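PDB 5HQA: alpha-glucosidase from Pseudoalteromonas sp. K8, which hydrolyses alpha-glucosides as a calcium-binding, chloride-activated enzyme of glycoside hydrolase family 97 and binds the inhibitor acarbose. Local coordinates for residues W70-T75 and G443-Y448; T64-P69 and I246-E251. All coordinates share one frame; numbering follows the deposited sequence. Where two conformers were deposited one is given.

Contact 1: residues W70-T75 and G443-Y448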
loop_
_atom_site.group_PDB
_atom_site.type_symbol
_atom_site.label_atom_id
_atom_site.label_comp_id
_atom_site.label_asym_id
_atom_site.label_seq_id
_atom_site.Cartn_x
_atom_site.Cartn_y
_atom_site.Cartn_z
ATOM N N TRP A 70 3.158 0.906 15.577
ATOM C CA TRP A 70 3.030 -0.397 14.946
ATOM C C TRP A 70 3.699 -0.260 13.592
ATOM O O TRP A 70 3.870 0.852 13.086
ATOM C CB TRP A 70 1.567 -0.821 14.771
ATOM C CG TRP A 70 0.744 0.221 14.054
ATOM C CD1 TRP A 70 -0.014 1.202 14.632
ATOM C CD2 TRP A 70 0.609 0.394 12.637
ATOM N NE1 TRP A 70 -0.618 1.970 13.661
ATOM C CE2 TRP A 70 -0.251 1.497 12.429
ATOM C CE3 TRP A 70 1.122 -0.277 11.522
ATOM C CZ2 TRP A 70 -0.607 1.941 11.152
ATOM C CZ3 TRP A 70 0.769 0.165 10.259
ATOM C CH2 TRP A 70 -0.091 1.261 10.083
ATOM N N GLY A 71 4.079 -1.375 12.994
ATOM C CA GLY A 71 4.709 -1.281 11.697
ATOM C C GLY A 71 5.482 -2.533 11.338
ATOM O O GLY A 71 5.372 -3.576 11.988
ATOM N N GLU A 72 6.256 -2.394 10.261
ATOM C CA GLU A 72 7.153 -3.427 9.773
ATOM C C GLU A 72 8.492 -3.409 10.499
ATOM O O GLU A 72 9.273 -4.358 10.374
ATOM C CB GLU A 72 7.351 -3.251 8.260
ATOM C CG GLU A 72 8.104 -1.974 7.837
ATOM C CD GLU A 72 7.228 -0.717 7.707
ATOM O OE1 GLU A 72 6.607 -0.278 8.705
ATOM O OE2 GLU A 72 7.186 -0.147 6.590
ATOM N N ARG A 73 8.768 -2.353 11.256
ATOM C CA ARG A 73 9.919 -2.305 12.140
ATOM C C ARG A 73 9.594 -1.314 13.245
ATOM O O ARG A 73 8.817 -0.375 13.044
ATOM C CB ARG A 73 11.212 -1.917 11.403
ATOM C CG ARG A 73 11.173 -0.561 10.708
ATOM C CD ARG A 73 12.461 -0.316 9.901
ATOM N NE ARG A 73 12.851 -1.506 9.146
ATOM C CZ ARG A 73 12.479 -1.759 7.897
ATOM N NH1 ARG A 73 12.874 -2.874 7.304
ATOM N NH2 ARG A 73 11.719 -0.903 7.236
ATOM N N GLN A 74 10.185 -1.545 14.419
ATOM C CA GLN A 74 9.887 -0.720 15.580
ATOM C C GLN A 74 10.651 0.599 15.553
ATOM O O GLN A 74 10.075 1.655 15.840
ATOM C CB GLN A 74 10.212 -1.500 16.847
ATOM C CG GLN A 74 10.150 -0.682 18.112
ATOM C CD GLN A 74 10.176 -1.568 19.335
ATOM O OE1 GLN A 74 10.167 -2.796 19.220
ATOM N NE2 GLN A 74 10.196 -0.957 20.513
ATOM N N THR A 75 11.933 0.564 15.199
ATOM C CA THR A 75 12.780 1.752 15.149
ATOM C C THR A 75 13.100 2.107 13.702
ATOM O O THR A 75 13.559 1.253 12.935
ATOM C CB THR A 75 14.072 1.520 15.928
ATOM O OG1 THR A 75 13.744 1.167 17.275
ATOM C CG2 THR A 75 14.926 2.774 15.936
ATOM N N GLY A 443 2.609 7.171 2.947
ATOM C CA GLY A 443 3.250 7.207 4.249
ATOM C C GLY A 443 2.478 7.915 5.341
ATOM O O GLY A 443 3.028 8.112 6.432
ATOM N N LEU A 444 1.222 8.294 5.098
ATOM C CA LEU A 444 0.493 9.080 6.085
ATOM C C LEU A 444 0.145 8.290 7.347
ATOM O O LEU A 444 -0.229 8.909 8.352
ATOM C CB LEU A 444 -0.776 9.658 5.448
ATOM C CG LEU A 444 -0.504 10.817 4.489
ATOM C CD1 LEU A 444 -1.712 11.081 3.604
ATOM C CD2 LEU A 444 -0.142 12.060 5.299
ATOM N N ARG A 445 0.272 6.956 7.332
ATOM C CA ARG A 445 0.123 6.186 8.567
ATOM C C ARG A 445 1.082 6.654 9.661
ATOM O O ARG A 445 0.807 6.439 10.846
ATOM C CB ARG A 445 0.338 4.687 8.295
ATOM C CG ARG A 445 1.742 4.354 7.761
ATOM C CD ARG A 445 1.865 2.881 7.369
ATOM N NE ARG A 445 3.036 2.618 6.526
ATOM C CZ ARG A 445 4.070 1.842 6.871
ATOM N NH1 ARG A 445 4.116 1.237 8.062
ATOM N NH2 ARG A 445 5.068 1.659 6.007
ATOM N N ARG A 446 2.209 7.275 9.306
ATOM C CA ARG A 446 3.069 7.828 10.346
ATOM C C ARG A 446 2.358 8.952 11.085
ATOM O O ARG A 446 2.372 9.014 12.320
ATOM C CB ARG A 446 4.379 8.340 9.755
ATOM C CG ARG A 446 5.228 9.019 10.835
ATOM C CD ARG A 446 6.514 9.596 10.308
ATOM N NE ARG A 446 7.361 10.005 11.418
ATOM C CZ ARG A 446 8.582 10.510 11.279
ATOM N NH1 ARG A 446 9.103 10.666 10.069
ATOM N NH2 ARG A 446 9.283 10.851 12.351
ATOM N N THR A 447 1.720 9.845 10.332
ATOM C CA THR A 447 1.068 11.021 10.890
ATOM C C THR A 447 -0.268 10.666 11.531
ATOM O O THR A 447 -0.646 11.252 12.555
ATOM C CB THR A 447 0.863 12.049 9.777
ATOM O OG1 THR A 447 2.071 12.157 9.009
ATOM C CG2 THR A 447 0.504 13.404 10.353
ATOM N N TYR A 448 -0.993 9.721 10.927
ATOM C CA TYR A 448 -2.323 9.294 11.366
ATOM C C TYR A 448 -2.294 7.783 11.508
ATOM O O TYR A 448 -2.704 7.054 10.596
ATOM C CB TYR A 448 -3.401 9.732 10.374
ATOM C CG TYR A 448 -3.376 11.219 10.159
ATOM C CD1 TYR A 448 -3.945 12.082 11.089
ATOM C CD2 TYR A 448 -2.743 11.767 9.054
ATOM C CE1 TYR A 448 -3.906 13.454 10.911
ATOM C CE2 TYR A 448 -2.703 13.136 8.866
ATOM C CZ TYR A 448 -3.282 13.971 9.799
ATOM O OH TYR A 448 -3.234 15.331 9.608
HETATM O O HOH W 1 3.419 2.263 10.721
#
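A salt bridge between Glu72 and Arg445, with Arg445 buried and Glu72 partly exposed, joins the N-terminal beta-sandwich domain to the (beta/alpha)8-type catalytic domain: Glu72 sits in the connection between strands 53-67 and 75-89, and Arg445 in the loop between strands 432-435 and 451-454, within the type I turn from Gly443 to Arg446. The guanidinium meets the carboxylate end-on. Arg445 NH1 donates to Glu72 OE1 at 3.0 Å, and Arg445 NH2 donates to Glu72 OE2 at 2.8 Å. Both bonds are nearly straight, with N-H...O angles of 172° and 173°. Each oxygen is met on its syn side and lies close to the guanidinium plane, while the carboxylate is turned 24° against that plane. The Arg445 chain runs extended from CG to NE, which carries its charged end across to the glutamate.

On the way its methylene groups pass the six-membered ring of Trp70: Arg445 CD comes to 3.7 Å from Trp70 CH2 and Arg445 CB to 3.9 Å from the same carbon. The indole nitrogen is engaged separately, by the carbonyl of Pro449. A water donates to Trp70 O at 2.8 Å and receives a weak bond from Arg445 NH1. Leu247 of helix 245-248 packs against both Glu72 and Arg445, and Gln68 NE2 gives Glu72 OE1 a second donor. The pairing probably offsets the cost of burying the Arg445 charge, and the paired bonds fix the rotation of the guanidinium; such an environment probably keeps Glu72 ionised.

Contact 2: residues T64-P69 and I246-E251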
loop_
_atom_site.group_PDB
_atom_site.type_symbol
_atom_site.label_atom_id
_atom_site.label_comp_id
_atom_site.label_asym_id
_atom_site.label_seq_id
_atom_site.Cartn_x
_atom_site.Cartn_y
_atom_site.Cartn_z
ATOM N N THR A 64 18.981 10.847 13.155
ATOM C CA THR A 64 18.113 10.584 14.285
ATOM C C THR A 64 17.365 9.274 14.057
ATOM O O THR A 64 17.538 8.603 13.037
ATOM C CB THR A 64 17.151 11.755 14.503
ATOM O OG1 THR A 64 16.473 11.571 15.748
ATOM C CG2 THR A 64 16.123 11.831 13.380
ATOM N N GLN A 65 16.537 8.904 15.033
ATOM C CA GLN A 65 15.701 7.718 14.918
ATOM C C GLN A 65 14.422 7.950 15.711
ATOM O O GLN A 65 14.384 8.768 16.630
ATOM C CB GLN A 65 16.430 6.470 15.414
ATOM C CG GLN A 65 16.722 6.482 16.899
ATOM C CD GLN A 65 17.391 5.205 17.354
ATOM O OE1 GLN A 65 18.366 4.752 16.745
ATOM N NE2 GLN A 65 16.856 4.595 18.415
ATOM N N TRP A 66 13.365 7.228 15.338
ATOM C CA TRP A 66 12.076 7.368 15.998
ATOM C C TRP A 66 11.401 6.003 16.057
ATOM O O TRP A 66 11.794 5.062 15.360
ATOM C CB TRP A 66 11.192 8.408 15.285
ATOM C CG TRP A 66 10.989 8.157 13.808
ATOM C CD1 TRP A 66 11.859 8.459 12.792
ATOM C CD2 TRP A 66 9.831 7.576 13.184
ATOM N NE1 TRP A 66 11.315 8.091 11.575
ATOM C CE2 TRP A 66 10.072 7.549 11.791
ATOM C CE3 TRP A 66 8.615 7.077 13.669
ATOM C CZ2 TRP A 66 9.140 7.036 10.879
ATOM C CZ3 TRP A 66 7.690 6.568 12.759
ATOM C CH2 TRP A 66 7.961 6.553 11.384
ATOM N N GLN A 67 10.386 5.892 16.910
ATOM C CA GLN A 67 9.727 4.617 17.163
ATOM C C GLN A 67 8.315 4.618 16.585
ATOM O O GLN A 67 7.560 5.578 16.773
ATOM C CB GLN A 67 9.687 4.306 18.664
ATOM C CG GLN A 67 8.929 3.013 18.960
ATOM C CD GLN A 67 9.422 2.297 20.201
ATOM O OE1 GLN A 67 10.622 2.069 20.366
ATOM N NE2 GLN A 67 8.493 1.928 21.080
ATOM N N GLN A 68 7.959 3.529 15.871
ATOM C CA GLN A 68 6.600 3.403 15.347
ATOM C C GLN A 68 5.673 2.803 16.399
ATOM O O GLN A 68 6.083 1.923 17.158
ATOM C CB GLN A 68 6.569 2.510 14.117
ATOM C CG GLN A 68 7.512 2.912 13.014
ATOM C CD GLN A 68 6.956 2.502 11.674
ATOM O OE1 GLN A 68 6.044 3.147 11.159
ATOM N NE2 GLN A 68 7.479 1.413 11.112
ATOM N N PRO A 69 4.414 3.242 16.457
ATOM C CA PRO A 69 3.461 2.549 17.341
ATOM C C PRO A 69 3.184 1.127 16.887
ATOM O O PRO A 69 2.984 0.238 17.718
ATOM C CB PRO A 69 2.206 3.429 17.261
ATOM C CG PRO A 69 2.304 4.096 15.913
ATOM C CD PRO A 69 3.787 4.343 15.702
ATOM N N ILE A 246 9.840 6.601 2.579
ATOM C CA ILE A 246 8.468 7.113 2.523
ATOM C C ILE A 246 8.005 7.543 3.913
ATOM O O ILE A 246 7.493 8.654 4.099
ATOM C CB ILE A 246 7.511 6.074 1.909
ATOM C CG1 ILE A 246 7.917 5.741 0.465
ATOM C CG2 ILE A 246 6.074 6.598 1.945
ATOM C CD1 ILE A 246 8.005 6.962 -0.454
ATOM N N LEU A 247 8.189 6.680 4.916
ATOM C CA LEU A 247 7.822 7.065 6.277
ATOM C C LEU A 247 8.619 8.270 6.749
ATOM O O LEU A 247 8.072 9.166 7.405
ATOM C CB LEU A 247 8.040 5.902 7.240
ATOM C CG LEU A 247 7.045 4.741 7.176
ATOM C CD1 LEU A 247 7.550 3.620 8.078
ATOM C CD2 LEU A 247 5.658 5.199 7.610
ATOM N N ASN A 248 9.923 8.299 6.454
ATOM C CA ASN A 248 10.772 9.372 6.971
ATOM C C ASN A 248 10.393 10.735 6.415
ATOM O O ASN A 248 10.734 11.759 7.020
ATOM C CB ASN A 248 12.240 9.085 6.666
ATOM C CG ASN A 248 12.897 8.260 7.753
ATOM O OD1 ASN A 248 12.557 8.396 8.929
ATOM N ND2 ASN A 248 13.835 7.399 7.372
ATOM N N LEU A 249 9.698 10.779 5.284
ATOM C CA LEU A 249 9.316 12.056 4.705
ATOM C C LEU A 249 7.965 12.548 5.202
ATOM O O LEU A 249 7.541 13.636 4.817
ATOM C CB LEU A 249 9.316 11.954 3.179
ATOM C CG LEU A 249 10.718 11.810 2.588
ATOM C CD1 LEU A 249 10.621 11.650 1.096
ATOM C CD2 LEU A 249 11.594 13.027 2.937
ATOM N N ASN A 250 7.283 11.787 6.049
ATOM C CA ASN A 250 6.003 12.213 6.591
ATOM C C ASN A 250 6.164 12.879 7.953
ATOM O O ASN A 250 7.153 12.674 8.666
ATOM C CB ASN A 250 5.050 11.025 6.695
ATOM C CG ASN A 250 4.359 10.745 5.386
ATOM O OD1 ASN A 250 3.253 11.237 5.143
ATOM N ND2 ASN A 250 5.030 10.005 4.503
ATOM N N GLU A 251 5.164 13.691 8.304
ATOM C CA GLU A 251 5.164 14.374 9.588
ATOM C C GLU A 251 4.951 13.370 10.721
ATOM O O GLU A 251 4.296 12.340 10.535
ATOM C CB GLU A 251 4.065 15.433 9.643
ATOM C CG GLU A 251 4.190 16.546 8.622
ATOM C CD GLU A 251 3.181 17.657 8.856
ATOM O OE1 GLU A 251 3.387 18.477 9.777
ATOM O OE2 GLU A 251 2.169 17.698 8.126
#
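Trp66, at the end of edge strand 53-67 of the N-terminal beta-sandwich domain, points its indole at the short helix 245-248, where Asn248 and Leu247 both meet it at the ring edge. Trp66 NE1 donates to Asn248 OD1 at 2.9 Å, a practically straight bond with an N-H...O angle of 178°. The oxygen lies in the ring plane and accepts the hydrogen bond almost end-on to its carbonyl, while the amide stands 70° from the indole. Farther along the same edge, Leu247 CB reaches Trp66 CZ2 at 4.0 Å. The leucine's other end meets Gln68: Leu247 CD1 lies 3.5 Å from Gln68 OE1, and the two side chains cross at about a right angle.

Neighbouring groups set these side chains in place. Asn248 ND2 donates to the carbonyl of Val77 in strand 75-89, so the amide uses both its ends, one on each of two adjacent strands. Gln68 NE2 is held by Arg73 O, leaving its oxygen turned to the leucine. Arg446 of the catalytic domain makes a cation-pi contact with Trp66. Behind the helix, Asn250 folds back on the backbone of Ile246, and its ND2 also reaches the carbonyl of Thr442. Asn250 ND2 donates to Ile246 O at 2.8 Å, approaching from the opposite face of the carbonyl plane to Leu249 N, whose bond to Ile246 O measures 3.3 Å.

In the fold
From the N terminus, the chain runs along strand 53-67 into 64-69 and continues directly through 70-75 to strand 75-89. It returns at 246-251, closing contact 2 within the N-terminal domain after crossing much of its beta structure. It then enters the catalytic domain, and only at 443-448 is contact 1 closed, a far longer loop. The two closures cross, since their segments alternate along the chain. Their centres lie about 7 Å apart, and they are joined on both sides: Gln74 O probably accepts from Gln68 N, and Thr447 OG1 probably bonds Glu251 O. Sandwich edge, short helix and barrel loop therefore meet as one interface.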